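Local coordinates for p450 cytochrome, putative (PDB 6Y01), which binds the molybdenum cofactor (Moco) and probably stores it or carries it to the proteins that need it, at residues 101-104 / 105-109; 25-28 / 29-33; 34-37 / 38-42. All blocks are in the same frame, centred on the assembly; numbering follows the deposited sequence.

Interaction 1 (101-104 / 105-109) is buried. It lies on the short helix 102-108, next to other subunits of the tetramer. Interactions 2 (25-28 / 29-33) and 3 (34-37 / 38-42) share helix 29-44, and their centres are about 13 Å apart. Interaction 2 is a surface contact at the start of that helix. Interaction 3 is partly buried further along it. Interaction 1 lies about 22 Å from interaction 2 and about 20 Å from interaction 3, centre to centre, on the opposite side of the chain's centre. Interaction 1 is rich in asparagine and serine, interaction 2 is a polar helix cap, and interaction 3 pairs backbone bonds with one amide over a ring.

Interaction 1 (101-104 / 105-109); sequences RNNI and NVLSS
N105 lies beside R101 one helical turn on. Its backbone N gives a hydrogen bond of 3.2 Å to R101 O, the donor lying nearly in line with the carbonyl. The N105 amide also comes up to the R101 chain, with ND2 3.5 Å from CD and 3.6 Å from NE. The amide and guanidinium planes are turned 65° apart, so the two groups do not stack. R101 is held at its far end, where NE bonds to I76 O and NH2 to G52 O. With an alanine here in place of N105, a gap would probably open beside R101 CD, and E124 would lose the weak hydrogen bond it takes from ND2.

V106 N bonds to N102 O at 3.2 Å. The V106 CG2 methyl stands between the backbone N and the carbonyl carbon (the CG1 torsion is -53°), which brings it within 3.4 Å of N103 O. N102 turns its own ND2 to S123.

Helix 102-108 precedes strand 111-115 of the parallel sheet in this Rossmann-type fold. It packs against helix 119-130 and strands 48-51 and 73-77.

L107 N bonds to N103 O at 2.9 Å. Alongside, L107 CD1 rests 3.5 Å from N103 ND2, the two side chains crossing at a slant. The N103 amide oxygen is taken by N131 ND2.

S108 closes the turn with two bonds to one acceptor. Its N and its OG reach I104 O from opposite faces of the carbonyl plane, OG at 2.8 Å. OG lies anti to its own carbonyl carbon, at a chi1 of -61°, which turns it back along the helix. The same OG is hydrogen-bonded to V94 N of a second subunit. I93 of that subunit packs on I104 and S108.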
# COMPACT_ATOMS: atom_id res chain seq x y z
N ARG D 101 -4.16 2.16 4.71
CA ARG D 101 -5.45 1.97 4.03
C ARG D 101 -6.33 3.20 4.04
O ARG D 101 -7.29 3.26 3.28
CB ARG D 101 -6.25 0.77 4.60
CG ARG D 101 -6.84 0.89 6.00
CD ARG D 101 -8.04 1.80 6.11
NE ARG D 101 -8.82 1.42 7.27
CZ ARG D 101 -8.57 1.72 8.50
NH1 ARG D 101 -7.52 2.46 8.88
NH2 ARG D 101 -9.27 1.21 9.47
N ASN D 102 -6.01 4.21 4.83
CA ASN D 102 -6.83 5.41 4.93
C ASN D 102 -7.01 6.02 3.53
O ASN D 102 -8.04 6.60 3.22
CB ASN D 102 -6.19 6.40 5.94
CG ASN D 102 -6.21 5.89 7.37
OD1 ASN D 102 -6.63 4.80 7.59
ND2 ASN D 102 -5.78 6.68 8.36
N ASN D 103 -5.98 5.91 2.67
CA ASN D 103 -6.06 6.52 1.34
C ASN D 103 -7.10 5.77 0.49
O ASN D 103 -7.77 6.39 -0.32
CB ASN D 103 -4.68 6.63 0.64
CG ASN D 103 -4.65 7.78 -0.36
OD1 ASN D 103 -5.06 8.92 -0.09
ND2 ASN D 103 -4.10 7.51 -1.52
N ILE D 104 -7.22 4.46 0.68
CA ILE D 104 -8.23 3.68 -0.06
C ILE D 104 -9.61 4.13 0.37
O ILE D 104 -10.48 4.31 -0.51
CB ILE D 104 -8.05 2.18 0.22
CG1 ILE D 104 -6.65 1.72 -0.21
CG2 ILE D 104 -9.16 1.40 -0.49
CD1 ILE D 104 -6.37 0.30 0.10
N ASN D 105 -9.79 4.37 1.67
CA ASN D 105 -11.12 4.81 2.15
C ASN D 105 -11.55 6.06 1.40
O ASN D 105 -12.67 6.22 0.98
CB ASN D 105 -11.12 5.13 3.65
CG ASN D 105 -10.79 3.95 4.55
OD1 ASN D 105 -10.64 2.89 4.09
ND2 ASN D 105 -10.58 4.18 5.86
N VAL D 106 -10.60 7.01 1.27
CA VAL D 106 -10.98 8.33 0.70
C VAL D 106 -11.09 8.26 -0.81
O VAL D 106 -12.01 8.86 -1.36
CB VAL D 106 -10.18 9.49 1.27
CG1 VAL D 106 -10.24 9.51 2.81
CG2 VAL D 106 -8.79 9.45 0.73
N LEU D 107 -10.20 7.52 -1.47
CA LEU D 107 -10.29 7.43 -2.93
C LEU D 107 -11.56 6.69 -3.38
O LEU D 107 -12.05 6.95 -4.48
CB LEU D 107 -9.06 6.71 -3.48
CG LEU D 107 -7.74 7.52 -3.38
CD1 LEU D 107 -6.60 6.61 -3.84
CD2 LEU D 107 -7.82 8.79 -4.20
N SER D 108 -12.05 5.78 -2.54
CA SER D 108 -13.23 4.96 -2.89
C SER D 108 -14.56 5.65 -2.60
O SER D 108 -15.60 5.14 -3.02
CB SER D 108 -13.13 3.66 -2.12
OG SER D 108 -11.99 2.91 -2.42
N SER D 109 -14.55 6.71 -1.83
CA SER D 109 -15.77 7.38 -1.35
C SER D 109 -16.17 8.47 -2.34
O SER D 109 -15.30 9.21 -2.85
CB SER D 109 -15.56 7.98 0.00
OG SER D 109 -15.30 7.01 1.00

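Interaction 2 (25-28 / 29-33); sequences EQAT and PTDLK
T28 and D31 grip each other across the first turn of helix 29-44. From CB of T28, the side chain starts close to P29, with CB 3.3 Å from P29 CD, a closeness that follows from the peptide link to the proline ring. CG2 is directed to the D31 carboxylate, 3.7 Å from OD2. OG1 sits between the backbone N and the carbonyl carbon (chi1 71°). That torsion turns it over the helix end, where it accepts the bond from D31 N at 3.0 Å, with an N-H...O angle of 161°. The return bond runs from T28 N to D31 OD2, also 3.0 Å, and meets the oxygen from above the carboxylate plane. T28 O takes L32 N, the backbone bond that starts the helix from the cap residue. Just before the cap, A27 CB touches L32 CD2 at 3.6 Å. This apolar pair borders helix 58-68, where A27 meets V58 and L32 meets H61. Together the two reciprocal bonds make a capping box, with T28 as N-cap, at the start of the helix that follows strand 17-21 in the Rossmann-type fold.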
# COMPACT_ATOMS: atom_id res chain seq x y z
N GLU D 25 -12.86 4.54 20.59
CA GLU D 25 -13.18 4.51 22.05
C GLU D 25 -13.47 5.92 22.55
O GLU D 25 -14.27 6.07 23.49
CB GLU D 25 -12.00 3.89 22.80
CG GLU D 25 -11.88 2.39 22.52
CD GLU D 25 -11.05 2.03 21.31
OE1 GLU D 25 -10.67 2.95 20.48
OE2 GLU D 25 -10.80 0.82 21.16
N GLN D 26 -12.84 6.93 21.96
CA GLN D 26 -12.96 8.31 22.46
C GLN D 26 -14.06 9.08 21.75
O GLN D 26 -14.23 10.31 22.04
CB GLN D 26 -11.60 8.99 22.37
CG GLN D 26 -10.54 8.32 23.25
N ALA D 27 -14.86 8.44 20.92
CA ALA D 27 -16.04 9.11 20.35
C ALA D 27 -16.91 9.63 21.49
O ALA D 27 -17.13 8.95 22.50
CB ALA D 27 -16.80 8.12 19.49
N THR D 28 -17.48 10.81 21.31
CA THR D 28 -18.43 11.37 22.28
C THR D 28 -19.79 10.70 22.10
O THR D 28 -20.09 10.10 21.06
CB THR D 28 -18.58 12.87 22.14
OG1 THR D 28 -19.28 13.11 20.93
CG2 THR D 28 -17.25 13.62 22.11
N PRO D 29 -20.68 10.82 23.10
CA PRO D 29 -22.03 10.30 22.97
C PRO D 29 -22.74 10.86 21.73
O PRO D 29 -23.42 10.11 21.00
CB PRO D 29 -22.73 10.69 24.29
CG PRO D 29 -21.58 10.76 25.27
CD PRO D 29 -20.42 11.33 24.46
N THR D 30 -22.54 12.15 21.46
CA THR D 30 -23.12 12.81 20.28
C THR D 30 -22.54 12.20 19.00
O THR D 30 -23.29 11.97 18.05
CB THR D 30 -22.87 14.31 20.32
OG1 THR D 30 -23.48 14.87 21.47
CG2 THR D 30 -23.44 15.01 19.11
N ASP D 31 -21.23 11.93 18.96
CA ASP D 31 -20.63 11.32 17.77
C ASP D 31 -21.27 9.96 17.50
O ASP D 31 -21.49 9.59 16.35
CB ASP D 31 -19.12 11.10 17.91
CG ASP D 31 -18.29 12.36 18.02
OD1 ASP D 31 -18.69 13.44 17.51
OD2 ASP D 31 -17.24 12.23 18.65
N LEU D 32 -21.49 9.18 18.54
CA LEU D 32 -22.04 7.82 18.37
C LEU D 32 -23.50 7.86 17.91
O LEU D 32 -23.85 7.08 17.03
CB LEU D 32 -21.88 7.05 19.68
CG LEU D 32 -20.43 6.77 20.10
CD1 LEU D 32 -20.40 5.99 21.42
CD2 LEU D 32 -19.69 6.04 19.02
N LYS D 33 -24.28 8.77 18.48
CA LYS D 33 -25.70 8.95 18.08
C LYS D 33 -25.74 9.42 16.63
O LYS D 33 -26.51 8.88 15.83
CB LYS D 33 -26.39 9.94 19.02
CG LYS D 33 -27.77 10.42 18.60

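Interaction 3 (34-37 / 38-42); sequences NAYQ and LGQLI
Y36 and Q40 meet one turn apart on helix 29-44. The main side-chain contact is between the ring of Y36 and the amide of Q40. The amide lies over one face of the ring. NE2 is 3.2 Å from both CD2 and CE2, while CD is further off, 4.1 Å from CE2. Ring and amide planes are 50° apart, so the amide leans with its nitrogen end toward the ring and is not stacked flat on it. Y36 has CG anti to the backbone N (chi1 -176°), which points the ring outward from the helix, with one face turned to the Q40 amide. K68 of helix 58-68 touches both side chains.

Four backbone bonds hold the turns: L38 N to N34 O, G39 N to A35 O, Q40 N to Y36 O and L41 N to Q37 O. The shortest is L38 N to N34 O, at 2.8 Å. Q40 NE2 adds a weak side-chain bond of 3.4 Å to Y36 O, so that carbonyl serves two donors of the same residue.

L38 CG lies 3.4 Å from N34 O, and L41 CG is 3.2 Å from Q37 O. These are carbon-to-carbonyl contacts along the helix. Apolar packing lies outside the segments: L38 lies on I113 of strand 111-115 and, with L41, on helix 162-176, at C165 and I166 respectively. A35 meets V58 and H61. The helix is the crossover of the beta-alpha-beta unit between strands 17-21 and 48-51.

The chemistry follows the surroundings. L38 and A35 face strand 111-115 and L41 faces helix 162-176, while Y36 and Q40 lie on a partly exposed flank beside K68, where the weak bond to Y36 O and the ring face probably limit how the Q40 amide can turn.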
# COMPACT_ATOMS: atom_id res chain seq x y z
N ASN D 34 -24.87 10.37 16.29
CA ASN D 34 -24.80 10.90 14.91
C ASN D 34 -24.41 9.78 13.96
O ASN D 34 -24.97 9.71 12.87
CB ASN D 34 -23.80 12.05 14.84
CG ASN D 34 -24.35 13.37 15.33
OD1 ASN D 34 -25.57 13.52 15.55
ND2 ASN D 34 -23.44 14.33 15.54
N ALA D 35 -23.44 8.96 14.33
CA ALA D 35 -22.95 7.89 13.47
C ALA D 35 -24.07 6.89 13.15
O ALA D 35 -24.26 6.51 12.01
CB ALA D 35 -21.79 7.18 14.09
N TYR D 36 -24.76 6.45 14.21
CA TYR D 36 -25.86 5.48 14.03
C TYR D 36 -26.95 6.06 13.13
O TYR D 36 -27.45 5.39 12.20
CB TYR D 36 -26.36 5.07 15.41
CG TYR D 36 -27.42 4.00 15.40
CD1 TYR D 36 -27.11 2.69 15.08
CD2 TYR D 36 -28.69 4.31 15.82
CE1 TYR D 36 -28.09 1.70 15.09
CE2 TYR D 36 -29.64 3.29 15.92
CZ TYR D 36 -29.34 2.01 15.55
OH TYR D 36 -30.32 1.06 15.59
N GLN D 37 -27.32 7.31 13.37
CA GLN D 37 -28.34 7.98 12.53
C GLN D 37 -27.86 8.11 11.09
O GLN D 37 -28.64 7.85 10.16
CB GLN D 37 -28.78 9.34 13.10
CG GLN D 37 -29.50 9.21 14.43
CD GLN D 37 -29.93 10.56 14.95
OE1 GLN D 37 -29.51 11.60 14.43
NE2 GLN D 37 -30.76 10.58 15.99
N LEU D 38 -26.61 8.54 10.90
CA LEU D 38 -26.04 8.63 9.54
C LEU D 38 -26.11 7.30 8.84
O LEU D 38 -26.46 7.28 7.65
CB LEU D 38 -24.57 9.07 9.58
CG LEU D 38 -24.31 10.54 9.67
CD1 LEU D 38 -22.79 10.75 9.82
CD2 LEU D 38 -24.82 11.25 8.42
N GLY D 39 -25.72 6.22 9.52
CA GLY D 39 -25.74 4.92 8.85
C GLY D 39 -27.14 4.58 8.35
O GLY D 39 -27.31 4.14 7.22
N GLN D 40 -28.13 4.78 9.21
CA GLN D 40 -29.54 4.54 8.84
C GLN D 40 -29.91 5.41 7.64
O GLN D 40 -30.48 4.92 6.67
CB GLN D 40 -30.49 4.85 10.00
CG GLN D 40 -30.36 3.89 11.15
CD GLN D 40 -31.25 4.26 12.30
OE1 GLN D 40 -32.44 3.92 12.27
NE2 GLN D 40 -30.66 4.90 13.32
N LEU D 41 -29.59 6.71 7.68
CA LEU D 41 -30.03 7.64 6.62
C LEU D 41 -29.34 7.33 5.29
O LEU D 41 -29.95 7.44 4.23
CB LEU D 41 -29.79 9.10 7.03
CG LEU D 41 -30.55 9.59 8.24
CD1 LEU D 41 -30.07 10.97 8.63
CD2 LEU D 41 -32.06 9.60 7.99
N ILE D 42 -28.06 6.96 5.33
CA ILE D 42 -27.34 6.57 4.10
C ILE D 42 -28.03 5.35 3.48
O ILE D 42 -28.32 5.31 2.29
CB ILE D 42 -25.85 6.32 4.45
CG1 ILE D 42 -25.18 7.66 4.79
CG2 ILE D 42 -25.13 5.56 3.35
CD1 ILE D 42 -23.85 7.48 5.49